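Local coordinates for glutathione S-transferase 2 (Heligmosomoides polygyrus, PDB 1TW9), which probably catalyses the conjugation of glutathione to electrophilic substrates, giving S-substituted glutathione with release of a halide ion, at residues Ser154-Asp157 and Leu158-Glu162; Lys195-Glu199 and Thr200-Thr204; Gln65-Cys68 and Arg69-Lys73. All coordinates share one frame; numbering follows the deposited sequence.

Contact 1: Ser154-Asp157 and Leu158-Glu162; sequences SWVD and LLVAE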
ATOM      1  N   SER A 154      11.506 -11.780  -0.314  1.00 31.69           N
ATOM      2  CA  SER A 154      10.113 -11.345  -0.158  1.00 30.75           C
ATOM      3  C   SER A 154       9.693 -10.622  -1.433  1.00 31.90           C
ATOM      4  O   SER A 154      10.549 -10.220  -2.257  1.00 31.52           O
ATOM      5  CB  SER A 154       9.913 -10.422   1.007  1.00 31.51           C
ATOM      6  OG  SER A 154      10.613  -9.202   0.825  1.00 32.72           O
ATOM      7  N   TRP A 155       8.413 -10.308  -1.489  1.00 29.68           N
ATOM      8  CA  TRP A 155       7.876  -9.623  -2.729  1.00 30.10           C
ATOM      9  C   TRP A 155       8.468  -8.234  -2.908  1.00 31.67           C
ATOM     10  O   TRP A 155       8.612  -7.766  -4.083  1.00 33.17           O
ATOM     11  CB  TRP A 155       6.368  -9.553  -2.698  1.00 31.09           C
ATOM     12  CG  TRP A 155       5.751  -8.775  -1.583  1.00 30.82           C
ATOM     13  CD1 TRP A 155       5.503  -9.191  -0.286  1.00 30.03           C
ATOM     14  CD2 TRP A 155       5.144  -7.479  -1.700  1.00 30.15           C
ATOM     15  NE1 TRP A 155       4.812  -8.203   0.403  1.00 30.43           N
ATOM     16  CE2 TRP A 155       4.628  -7.128  -0.429  1.00 29.78           C
ATOM     17  CE3 TRP A 155       5.105  -6.529  -2.713  1.00 31.86           C
ATOM     18  CZ2 TRP A 155       4.007  -5.898  -0.177  1.00 30.13           C
ATOM     19  CZ3 TRP A 155       4.458  -5.330  -2.455  1.00 29.86           C
ATOM     20  CH2 TRP A 155       3.920  -5.033  -1.216  1.00 32.54           C
ATOM     21  N   VAL A 156       8.859  -7.577  -1.840  1.00 32.58           N
ATOM     22  CA  VAL A 156       9.488  -6.213  -2.004  1.00 32.23           C
ATOM     23  C   VAL A 156      10.906  -6.370  -2.575  1.00 32.25           C
ATOM     24  O   VAL A 156      11.362  -5.523  -3.337  1.00 32.60           O
ATOM     25  CB  VAL A 156       9.488  -5.305  -0.758  1.00 32.33           C
ATOM     26  CG1 VAL A 156      10.524  -5.790   0.316  1.00 32.52           C
ATOM     27  CG2 VAL A 156       9.734  -3.868  -1.179  1.00 33.71           C
ATOM     28  N   ASP A 157      11.631  -7.445  -2.263  1.00 32.53           N
ATOM     29  CA  ASP A 157      12.896  -7.719  -2.969  1.00 32.66           C
ATOM     30  C   ASP A 157      12.670  -7.799  -4.500  1.00 32.84           C
ATOM     31  O   ASP A 157      13.423  -7.215  -5.284  1.00 31.57           O
ATOM     32  CB  ASP A 157      13.502  -9.027  -2.537  1.00 32.36           C
ATOM     33  CG  ASP A 157      14.009  -9.013  -1.153  1.00 34.42           C
ATOM     34  OD1 ASP A 157      14.834  -8.109  -0.764  1.00 33.02           O
ATOM     35  OD2 ASP A 157      13.624  -9.976  -0.385  1.00 35.32           O
ATOM     36  N   LEU A 158      11.650  -8.534  -4.910  1.00 32.41           N
ATOM     37  CA  LEU A 158      11.235  -8.631  -6.303  1.00 33.07           C
ATOM     38  C   LEU A 158      10.883  -7.292  -6.918  1.00 31.92           C
ATOM     39  O   LEU A 158      11.299  -7.017  -8.069  1.00 31.90           O
ATOM     40  CB  LEU A 158      10.050  -9.625  -6.565  1.00 33.21           C
ATOM     41  CG  LEU A 158      10.215 -11.033  -6.096  1.00 33.41           C
ATOM     42  CD1 LEU A 158       8.957 -11.774  -6.198  1.00 31.41           C
ATOM     43  CD2 LEU A 158      11.303 -11.671  -6.812  1.00 36.41           C
ATOM     44  N   LEU A 159      10.123  -6.466  -6.215  1.00 32.92           N
ATOM     45  CA  LEU A 159       9.666  -5.201  -6.747  1.00 33.27           C
ATOM     46  C   LEU A 159      10.891  -4.253  -6.939  1.00 32.39           C
ATOM     47  O   LEU A 159      11.019  -3.612  -7.989  1.00 32.55           O
ATOM     48  CB  LEU A 159       8.692  -4.650  -5.730  1.00 33.49           C
ATOM     49  CG  LEU A 159       8.020  -3.342  -6.013  1.00 34.52           C
ATOM     50  CD1 LEU A 159       7.129  -3.492  -7.236  1.00 36.00           C
ATOM     51  CD2 LEU A 159       7.233  -2.879  -4.845  1.00 33.70           C
ATOM     52  N   VAL A 160      11.724  -4.176  -5.914  1.00 32.65           N
ATOM     53  CA  VAL A 160      12.915  -3.307  -5.963  1.00 32.63           C
ATOM     54  C   VAL A 160      13.889  -3.742  -7.037  1.00 33.00           C
ATOM     55  O   VAL A 160      14.287  -2.876  -7.883  1.00 31.94           O
ATOM     56  CB  VAL A 160      13.548  -3.116  -4.586  1.00 33.56           C
ATOM     57  CG1 VAL A 160      14.873  -2.285  -4.686  1.00 33.79           C
ATOM     58  CG2 VAL A 160      12.541  -2.324  -3.667  1.00 31.61           C
ATOM     59  N   ALA A 161      14.218  -5.045  -7.085  1.00 32.67           N
ATOM     60  CA  ALA A 161      15.238  -5.562  -7.985  1.00 31.29           C
ATOM     61  C   ALA A 161      14.774  -5.339  -9.424  1.00 31.34           C
ATOM     62  O   ALA A 161      15.545  -4.985 -10.290  1.00 29.86           O
ATOM     63  CB  ALA A 161      15.499  -7.050  -7.749  1.00 32.59           C
ATOM     64  N   GLU A 162      13.487  -5.519  -9.683  1.00 31.23           N
ATOM     65  CA  GLU A 162      13.016  -5.334 -11.054  1.00 31.10           C
ATOM     66  C   GLU A 162      13.096  -3.898 -11.510  1.00 31.50           C
ATOM     67  O   GLU A 162      13.511  -3.599 -12.626  1.00 31.20           O
ATOM     68  CB  GLU A 162      11.566  -5.870 -11.178  1.00 31.54           C
ATOM     69  CG  GLU A 162      10.913  -5.630 -12.538  1.00 31.14           C
ATOM     70  CD  GLU A 162      11.463  -6.512 -13.687  1.00 33.75           C
ATOM     71  OE1 GLU A 162      11.293  -6.088 -14.855  1.00 34.53           O
ATOM     72  OE2 GLU A 162      12.128  -7.585 -13.476  1.00 33.67           O
TER

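Contact 2: Lys195-Glu199 and Thr200-Thr204; sequences KKWIE and TRPET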
ATOM      1  N   LYS A 195      15.053 -15.874 -12.725  1.00 29.14           N
ATOM      2  CA  LYS A 195      15.892 -15.867 -13.923  1.00 29.96           C
ATOM      3  C   LYS A 195      15.208 -16.512 -15.081  1.00 29.47           C
ATOM      4  O   LYS A 195      15.212 -15.977 -16.167  1.00 30.17           O
ATOM      5  CB  LYS A 195      17.168 -16.655 -13.638  1.00 29.05           C
ATOM      6  CG  LYS A 195      18.249 -16.630 -14.729  1.00 31.11           C
ATOM      7  CD  LYS A 195      19.489 -17.427 -14.279  1.00 31.77           C
ATOM      8  CE  LYS A 195      20.483 -17.659 -15.430  1.00 36.14           C
ATOM      9  NZ  LYS A 195      21.878 -17.708 -14.953  1.00 43.05           N
ATOM     10  N   LYS A 196      14.597 -17.659 -14.811  1.00 29.87           N
ATOM     11  CA  LYS A 196      13.851 -18.395 -15.857  1.00 30.24           C
ATOM     12  C   LYS A 196      12.693 -17.570 -16.403  1.00 29.93           C
ATOM     13  O   LYS A 196      12.463 -17.497 -17.647  1.00 29.91           O
ATOM     14  CB  LYS A 196      13.283 -19.661 -15.287  1.00 32.43           C
ATOM     15  CG  LYS A 196      12.591 -20.528 -16.321  1.00 38.62           C
ATOM     16  CD  LYS A 196      11.726 -21.546 -15.615  1.00 44.13           C
ATOM     17  CE  LYS A 196      11.443 -22.812 -16.446  1.00 47.81           C
ATOM     18  NZ  LYS A 196      10.212 -23.520 -15.954  1.00 47.93           N
ATOM     19  N   TRP A 197      11.978 -16.905 -15.521  1.00 29.95           N
ATOM     20  CA  TRP A 197      10.846 -16.073 -15.941  1.00 30.82           C
ATOM     21  C   TRP A 197      11.378 -14.896 -16.776  1.00 30.82           C
ATOM     22  O   TRP A 197      10.808 -14.576 -17.808  1.00 31.79           O
ATOM     23  CB  TRP A 197      10.034 -15.545 -14.755  1.00 31.30           C
ATOM     24  CG  TRP A 197       9.085 -14.464 -15.136  1.00 30.86           C
ATOM     25  CD1 TRP A 197       9.166 -13.185 -14.783  1.00 28.40           C
ATOM     26  CD2 TRP A 197       7.950 -14.569 -16.015  1.00 28.38           C
ATOM     27  NE1 TRP A 197       8.153 -12.452 -15.348  1.00 29.89           N
ATOM     28  CE2 TRP A 197       7.376 -13.300 -16.108  1.00 29.29           C
ATOM     29  CE3 TRP A 197       7.380 -15.600 -16.777  1.00 29.45           C
ATOM     30  CZ2 TRP A 197       6.275 -13.023 -16.917  1.00 31.65           C
ATOM     31  CZ3 TRP A 197       6.249 -15.297 -17.507  1.00 30.74           C
ATOM     32  CH2 TRP A 197       5.755 -14.033 -17.617  1.00 31.85           C
ATOM     33  N   ILE A 198      12.433 -14.255 -16.310  1.00 30.93           N
ATOM     34  CA  ILE A 198      12.994 -13.102 -17.045  1.00 31.47           C
ATOM     35  C   ILE A 198      13.452 -13.493 -18.435  1.00 32.09           C
ATOM     36  O   ILE A 198      13.170 -12.752 -19.448  1.00 31.86           O
ATOM     37  CB  ILE A 198      14.068 -12.407 -16.221  1.00 32.50           C
ATOM     38  CG1 ILE A 198      13.418 -11.769 -14.991  1.00 33.36           C
ATOM     39  CG2 ILE A 198      14.804 -11.403 -17.094  1.00 33.59           C
ATOM     40  CD1 ILE A 198      14.428 -11.215 -14.037  1.00 35.19           C
ATOM     41  N   GLU A 199      14.035 -14.698 -18.562  1.00 30.53           N
ATOM     42  CA  GLU A 199      14.491 -15.205 -19.832  1.00 33.76           C
ATOM     43  C   GLU A 199      13.362 -15.486 -20.789  1.00 32.89           C
ATOM     44  O   GLU A 199      13.613 -15.444 -21.998  1.00 33.71           O
ATOM     45  CB  GLU A 199      15.260 -16.515 -19.660  1.00 33.48           C
ATOM     46  CG  GLU A 199      16.557 -16.347 -18.947  1.00 37.72           C
ATOM     47  CD  GLU A 199      17.215 -17.684 -18.649  1.00 37.84           C
ATOM     48  OE1 GLU A 199      16.569 -18.777 -18.798  1.00 42.56           O
ATOM     49  OE2 GLU A 199      18.371 -17.616 -18.251  1.00 42.91           O
ATOM     50  N   THR A 200      12.172 -15.793 -20.264  1.00 32.99           N
ATOM     51  CA  THR A 200      11.025 -16.241 -21.026  1.00 33.54           C
ATOM     52  C   THR A 200       9.830 -15.301 -21.160  1.00 32.79           C
ATOM     53  O   THR A 200       8.931 -15.570 -21.982  1.00 34.71           O
ATOM     54  CB  THR A 200      10.504 -17.592 -20.549  1.00 35.75           C
ATOM     55  OG1 THR A 200      10.020 -17.512 -19.212  1.00 33.62           O
ATOM     56  CG2 THR A 200      11.609 -18.611 -20.518  1.00 37.75           C
ATOM     57  N   ARG A 201       9.833 -14.196 -20.443  1.00 30.56           N
ATOM     58  CA  ARG A 201       8.668 -13.316 -20.476  1.00 29.30           C
ATOM     59  C   ARG A 201       8.655 -12.611 -21.822  1.00 29.01           C
ATOM     60  O   ARG A 201       9.682 -12.480 -22.451  1.00 27.76           O
ATOM     61  CB  ARG A 201       8.688 -12.313 -19.340  1.00 30.15           C
ATOM     62  CG  ARG A 201       9.841 -11.428 -19.369  1.00 29.60           C
ATOM     63  CD  ARG A 201       9.856 -10.545 -18.154  1.00 31.90           C
ATOM     64  NE  ARG A 201      11.034  -9.718 -18.204  1.00 29.96           N
ATOM     65  CZ  ARG A 201      11.462  -9.001 -17.201  1.00 33.37           C
ATOM     66  NH1 ARG A 201      12.585  -8.303 -17.346  1.00 35.66           N
ATOM     67  NH2 ARG A 201      10.828  -8.966 -16.060  1.00 35.21           N
ATOM     68  N   PRO A 202       7.491 -12.126 -22.248  1.00 27.71           N
ATOM     69  CA  PRO A 202       7.398 -11.273 -23.437  1.00 27.85           C
ATOM     70  C   PRO A 202       8.255 -10.048 -23.295  1.00 28.39           C
ATOM     71  O   PRO A 202       8.278  -9.460 -22.189  1.00 28.05           O
ATOM     72  CB  PRO A 202       5.916 -10.908 -23.475  1.00 28.33           C
ATOM     73  CG  PRO A 202       5.226 -12.075 -22.803  1.00 29.54           C
ATOM     74  CD  PRO A 202       6.149 -12.392 -21.672  1.00 29.75           C
ATOM     75  N   GLU A 203       8.975  -9.708 -24.342  1.00 28.50           N
ATOM     76  CA  GLU A 203       9.811  -8.514 -24.329  1.00 30.26           C
ATOM     77  C   GLU A 203       8.950  -7.331 -24.712  1.00 29.27           C
ATOM     78  O   GLU A 203       8.499  -7.221 -25.849  1.00 28.60           O
ATOM     79  CB  GLU A 203      10.948  -8.631 -25.315  1.00 31.42           C
ATOM     80  CG  GLU A 203      11.986  -9.687 -25.003  1.00 35.43           C
ATOM     81  CD  GLU A 203      13.032  -9.781 -26.106  1.00 37.04           C
ATOM     82  OE1 GLU A 203      13.485  -8.692 -26.596  1.00 47.75           O
ATOM     83  OE2 GLU A 203      13.379 -10.932 -26.536  1.00 45.19           O
ATOM     84  N   THR A 204       8.739  -6.425 -23.759  1.00 27.81           N
ATOM     85  CA  THR A 204       7.829  -5.310 -23.979  1.00 28.98           C
ATOM     86  C   THR A 204       8.547  -4.028 -23.593  1.00 30.43           C
ATOM     87  O   THR A 204       9.467  -4.073 -22.783  1.00 31.88           O
ATOM     88  CB  THR A 204       6.549  -5.422 -23.120  1.00 28.21           C
ATOM     89  OG1 THR A 204       6.878  -5.738 -21.764  1.00 28.09           O
ATOM     90  CG2 THR A 204       5.711  -6.614 -23.549  1.00 28.55           C
TER
HETATM   91  O   HOH W   1      12.284 -12.047 -21.918  1.00 27.24           O

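Contact 3: Gln65-Cys68 and Arg69-Lys73; sequences QAIC and RYLAK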
ATOM      1  N   GLN A  65      -0.229  -3.592  -5.421  1.00 30.79           N
ATOM      2  CA  GLN A  65       0.430  -4.014  -4.199  1.00 32.21           C
ATOM      3  C   GLN A  65      -0.490  -4.928  -3.373  1.00 29.79           C
ATOM      4  O   GLN A  65      -0.002  -5.804  -2.685  1.00 31.60           O
ATOM      5  CB  GLN A  65       0.869  -2.849  -3.336  1.00 33.27           C
ATOM      6  CG  GLN A  65       2.138  -2.233  -3.900  1.00 36.63           C
ATOM      7  CD  GLN A  65       2.969  -1.346  -3.023  1.00 38.25           C
ATOM      8  OE1 GLN A  65       2.686  -1.065  -1.820  1.00 34.94           O
ATOM      9  NE2 GLN A  65       4.003  -0.765  -3.687  1.00 37.13           N
ATOM     10  N   ALA A  66      -1.808  -4.751  -3.448  1.00 31.19           N
ATOM     11  CA  ALA A  66      -2.739  -5.642  -2.695  1.00 30.06           C
ATOM     12  C   ALA A  66      -2.648  -7.100  -3.214  1.00 30.06           C
ATOM     13  O   ALA A  66      -2.665  -8.035  -2.465  1.00 30.49           O
ATOM     14  CB  ALA A  66      -4.109  -5.152  -2.791  1.00 30.56           C
ATOM     15  N   ILE A  67      -2.573  -7.178  -4.515  1.00 30.09           N
ATOM     16  CA  ILE A  67      -2.380  -8.410  -5.243  1.00 29.86           C
ATOM     17  C   ILE A  67      -1.054  -9.095  -4.845  1.00 30.17           C
ATOM     18  O   ILE A  67      -1.030 -10.281  -4.485  1.00 31.19           O
ATOM     19  CB  ILE A  67      -2.482  -8.159  -6.744  1.00 28.82           C
ATOM     20  CG1 ILE A  67      -3.925  -7.806  -7.164  1.00 30.78           C
ATOM     21  CG2 ILE A  67      -2.003  -9.379  -7.466  1.00 29.36           C
ATOM     22  CD1 ILE A  67      -3.960  -7.344  -8.588  1.00 32.32           C
ATOM     23  N   CYS A  68       0.043  -8.354  -4.902  1.00 30.27           N
ATOM     24  CA  CYS A  68       1.387  -8.907  -4.624  1.00 30.55           C
ATOM     25  C   CYS A  68       1.439  -9.385  -3.185  1.00 30.49           C
ATOM     26  O   CYS A  68       1.917 -10.439  -2.935  1.00 30.86           O
ATOM     27  CB  CYS A  68       2.441  -7.831  -4.828  1.00 32.65           C
ATOM     28  SG  CYS A  68       2.637  -7.601  -6.577  1.00 38.30           S
ATOM     29  N   ARG A  69       0.960  -8.565  -2.242  1.00 30.95           N
ATOM     30  CA  ARG A  69       1.014  -8.931  -0.810  1.00 31.32           C
ATOM     31  C   ARG A  69       0.172 -10.156  -0.568  1.00 29.94           C
ATOM     32  O   ARG A  69       0.605 -11.076   0.080  1.00 31.53           O
ATOM     33  CB  ARG A  69       0.562  -7.800   0.031  1.00 30.26           C
ATOM     34  CG  ARG A  69       0.605  -8.033   1.506  1.00 31.60           C
ATOM     35  CD  ARG A  69       0.062  -6.927   2.381  1.00 31.97           C
ATOM     36  NE  ARG A  69       0.640  -5.647   2.071  1.00 32.65           N
ATOM     37  CZ  ARG A  69       0.153  -4.738   1.235  1.00 30.20           C
ATOM     38  NH1 ARG A  69      -1.070  -4.846   0.694  1.00 32.54           N
ATOM     39  NH2 ARG A  69       0.870  -3.634   1.026  1.00 32.06           N
ATOM     40  N   TYR A  70      -0.993 -10.214  -1.168  1.00 30.71           N
ATOM     41  CA  TYR A  70      -1.851 -11.391  -1.056  1.00 30.03           C
ATOM     42  C   TYR A  70      -1.158 -12.693  -1.540  1.00 30.40           C
ATOM     43  O   TYR A  70      -1.130 -13.698  -0.851  1.00 30.94           O
ATOM     44  CB  TYR A  70      -3.162 -11.164  -1.818  1.00 29.42           C
ATOM     45  CG  TYR A  70      -3.989 -12.432  -1.961  1.00 29.65           C
ATOM     46  CD1 TYR A  70      -4.760 -12.894  -0.877  1.00 30.08           C
ATOM     47  CD2 TYR A  70      -4.010 -13.186  -3.117  1.00 33.98           C
ATOM     48  CE1 TYR A  70      -5.408 -14.029  -0.926  1.00 31.40           C
ATOM     49  CE2 TYR A  70      -4.697 -14.296  -3.149  1.00 33.25           C
ATOM     50  CZ  TYR A  70      -5.451 -14.700  -2.106  1.00 29.54           C
ATOM     51  OH  TYR A  70      -6.119 -15.929  -2.261  1.00 33.50           O
ATOM     52  N   LEU A  71      -0.651 -12.644  -2.772  1.00 30.01           N
ATOM     53  CA  LEU A  71       0.079 -13.750  -3.370  1.00 30.42           C
ATOM     54  C   LEU A  71       1.272 -14.081  -2.556  1.00 29.36           C
ATOM     55  O   LEU A  71       1.524 -15.232  -2.249  1.00 30.37           O
ATOM     56  CB  LEU A  71       0.465 -13.398  -4.779  1.00 30.91           C
ATOM     57  CG  LEU A  71      -0.667 -13.334  -5.760  1.00 30.41           C
ATOM     58  CD1 LEU A  71      -0.152 -12.842  -7.117  1.00 33.63           C
ATOM     59  CD2 LEU A  71      -1.516 -14.647  -5.847  1.00 31.43           C
ATOM     60  N   ALA A  72       1.988 -13.057  -2.096  1.00 29.71           N
ATOM     61  CA  ALA A  72       3.198 -13.295  -1.267  1.00 31.27           C
ATOM     62  C   ALA A  72       2.936 -13.969   0.078  1.00 31.28           C
ATOM     63  O   ALA A  72       3.593 -14.891   0.435  1.00 32.09           O
ATOM     64  CB  ALA A  72       3.970 -12.028  -1.069  1.00 31.73           C
ATOM     65  N   LYS A  73       1.826 -13.634   0.711  1.00 30.18           N
ATOM     66  CA  LYS A  73       1.425 -14.275   1.942  1.00 29.70           C
ATOM     67  C   LYS A  73       0.966 -15.719   1.659  1.00 30.94           C
ATOM     68  O   LYS A  73       1.173 -16.613   2.500  1.00 31.05           O
ATOM     69  CB  LYS A  73       0.368 -13.475   2.615  1.00 32.94           C
ATOM     70  CG  LYS A  73       0.934 -12.219   3.226  1.00 32.86           C
ATOM     71  CD  LYS A  73      -0.135 -11.265   3.877  1.00 35.45           C
ATOM     72  CE  LYS A  73       0.426 -10.114   4.740  1.00 37.52           C
ATOM     73  NZ  LYS A  73       1.035 -10.573   6.065  1.00 37.61           N
TER
HETATM   74  O   HOH W   2       3.024  -1.847   0.971  1.00 18.70           O
HETATM   75  O   HOH W   3       0.354  -1.302  -0.519  1.00 34.72           O

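Contact 1: Ser154-Asp157 and Leu158-Glu162
Val156 and Val160 stand side by side one helical turn apart, both pointing the same way, and their CG2 methyls meet at 4.1 Å. Val156 puts that methyl trans to its backbone N, with CG1 held between N and the carbonyl carbon (chi1 73°). Val160 CG2 also lies 3.4 Å from Val156 O, the oxygen that accepts Val160 N at 2.9 Å in a nearly straight bond (170°). Beta-branched valines suit this flank because their methyls stay close to the backbone, where Leu148 covers both. Packing is just as close at Ala161, whose small CB sits 3.2 Å from Asp157 O while Ile188 and Gln189 of helix 179-189 lie against it.

The flank with Trp155 and Leu159 is looser. Leu159 CD2 reaches Trp155 CZ3 only obliquely, at 4.4 Å, and Leu159 is partly exposed, whereas the buried indole also packs on Cys68, Arg69 and Ala72 of helix 64-75 and on Ile88, Asp89 and Ala92 of helix 82-101. Glu162, also partly exposed, sends its carboxylate away from this turn to Arg201.

Ser154 is the N-cap of helix 155-170. Its backbone N donates to Asp157 OD2 at 2.8 Å, using the anti lone pair of the carboxylate; this is the half of a capping box supplied by the side chain of the third helical residue. Contact of Leu158 with Ile153, just before the cap, adds the hydrophobic staple, and the pair of motifs is a familiar feature of the glutathione transferase fold. Asp157 OD1 is engaged in turn by His184 NE2 and Leu148 N. A buried carboxylate with donors on both oxygens, beside a helix N terminus whose dipole is positive, is likely to remain ionised and to fix where the helix begins.

Contact 2: Lys195-Glu199 and Thr200-Thr204
Lys196 O is gripped twice by Thr200: the hydroxyl OG1 donates to it at 2.9 Å, and the backbone N adds a weak bond at 3.1 Å. Thr200 can do this because OG1 lies between its own N and carbonyl carbon (chi1 64°), turned back along the helix. A threonine suits the last turn, since its short hydroxyl can take up a carbonyl as the regular bonding runs out. Trp197 O is also shared, by Thr200 N and, weakly, by Arg201 N, the first residue to leave helical geometry.

Arg201 then folds back over the helix end. Its CB sits above one face of the Trp197 indole, 3.7 Å from the centroid of the six-membered ring and 20° off its normal, a CH-pi contact. Beyond CG the chain runs extended to NE, and the guanidinium stands almost perpendicular to the indole (85°), so the two planes do not stack. Instead it runs alongside Ile198, whose CG2 comes within 3.8 Å of Arg201 NH1 while CG1 lies over one guanidinium face. A water bridges the backbone, donating to Ile198 O and to Arg201 O at 2.7 Å each.

The charged tip is the buckle: NH2 makes salt bridges with Glu16 and Glu162, and Glu16 also accepts Trp197 NE1. An alanine here would keep CB over the indole but is likely to leave both glutamates without their shared cation and Ile198 without its cover.

Around this C-terminal turn, Trp197 packs on Arg19, Gln20 and Ala23 of helix 16-24 and on Asp31 and Arg33 of strand 30-34, while Pro202 also touches Arg33, so the helix 192-200 rests against the N-terminal domain.

Contact 3: Gln65-Cys68 and Arg69-Lys73
Gln65 and Arg69, one turn apart, meet through water. Their groups are too far apart for a direct bond, with Gln65 OE1 4.2 Å from Arg69 NH2. Water 3 joins them, donating to Gln65 OE1 at 2.7 Å and accepting from Arg69 NH2 at 2.8 Å. Water 2 lies 2.9 Å from Gln65 OE1 and takes a weak bond from Arg69 NH2, a less certain link; both waters lie at the guanidinium edge, in its plane. The amide's other end is satisfied by Ala92 O, which accepts Gln65 NE2, so a glutamine serves both sides.

Arg69 bends at chi3 (-52°), carrying its guanidinium back over Gln65 O, which lies on its face. That oxygen also accepts the hydrogen bond from Arg69 N at 3.0 Å. NE pairs with Asp89 of the same chain and NH1 with Asp89 of the second subunit; these two carboxylates probably offset the closeness of the second subunit's own Arg69.

On the other flank Leu71 N reaches Ile67 O at 2.9 Å, almost straight (175°), and apolar branches lie side by side, Ile67 CG2 to Leu71 CD1 at 3.9 Å.

Helix 64-75 is thus hemmed in on several sides. Ile67 and Leu71 face helix 16-24 and strand 53-56, Cys68 and Ala72 take the Trp155 indole of helix 155-170, and Tyr70 turns to the second subunit, meeting its Phe83 edge-to-face.

Overall arrangement
From the N terminus the chain meets contact 3 first, on helix 64-75 of the thioredoxin-like domain, then contact 1 at the start of helix 155-170, and last contact 2, where helix 192-200 gives way to the C-terminal tail. Each is a local turn, so none closes a long loop; they follow in series without nesting or crossing. Space joins what sequence separates. Trp155 of contact 1 packs on Cys68, Arg69 and Ala72 of contact 3, tying the two domains, and Glu162 OE1 meets Arg201 NH2 of contact 2 at 3.2 Å. Contacts 2 and 3 do not touch, their nearest atoms being about 11 Å apart; helix 155-170 links them.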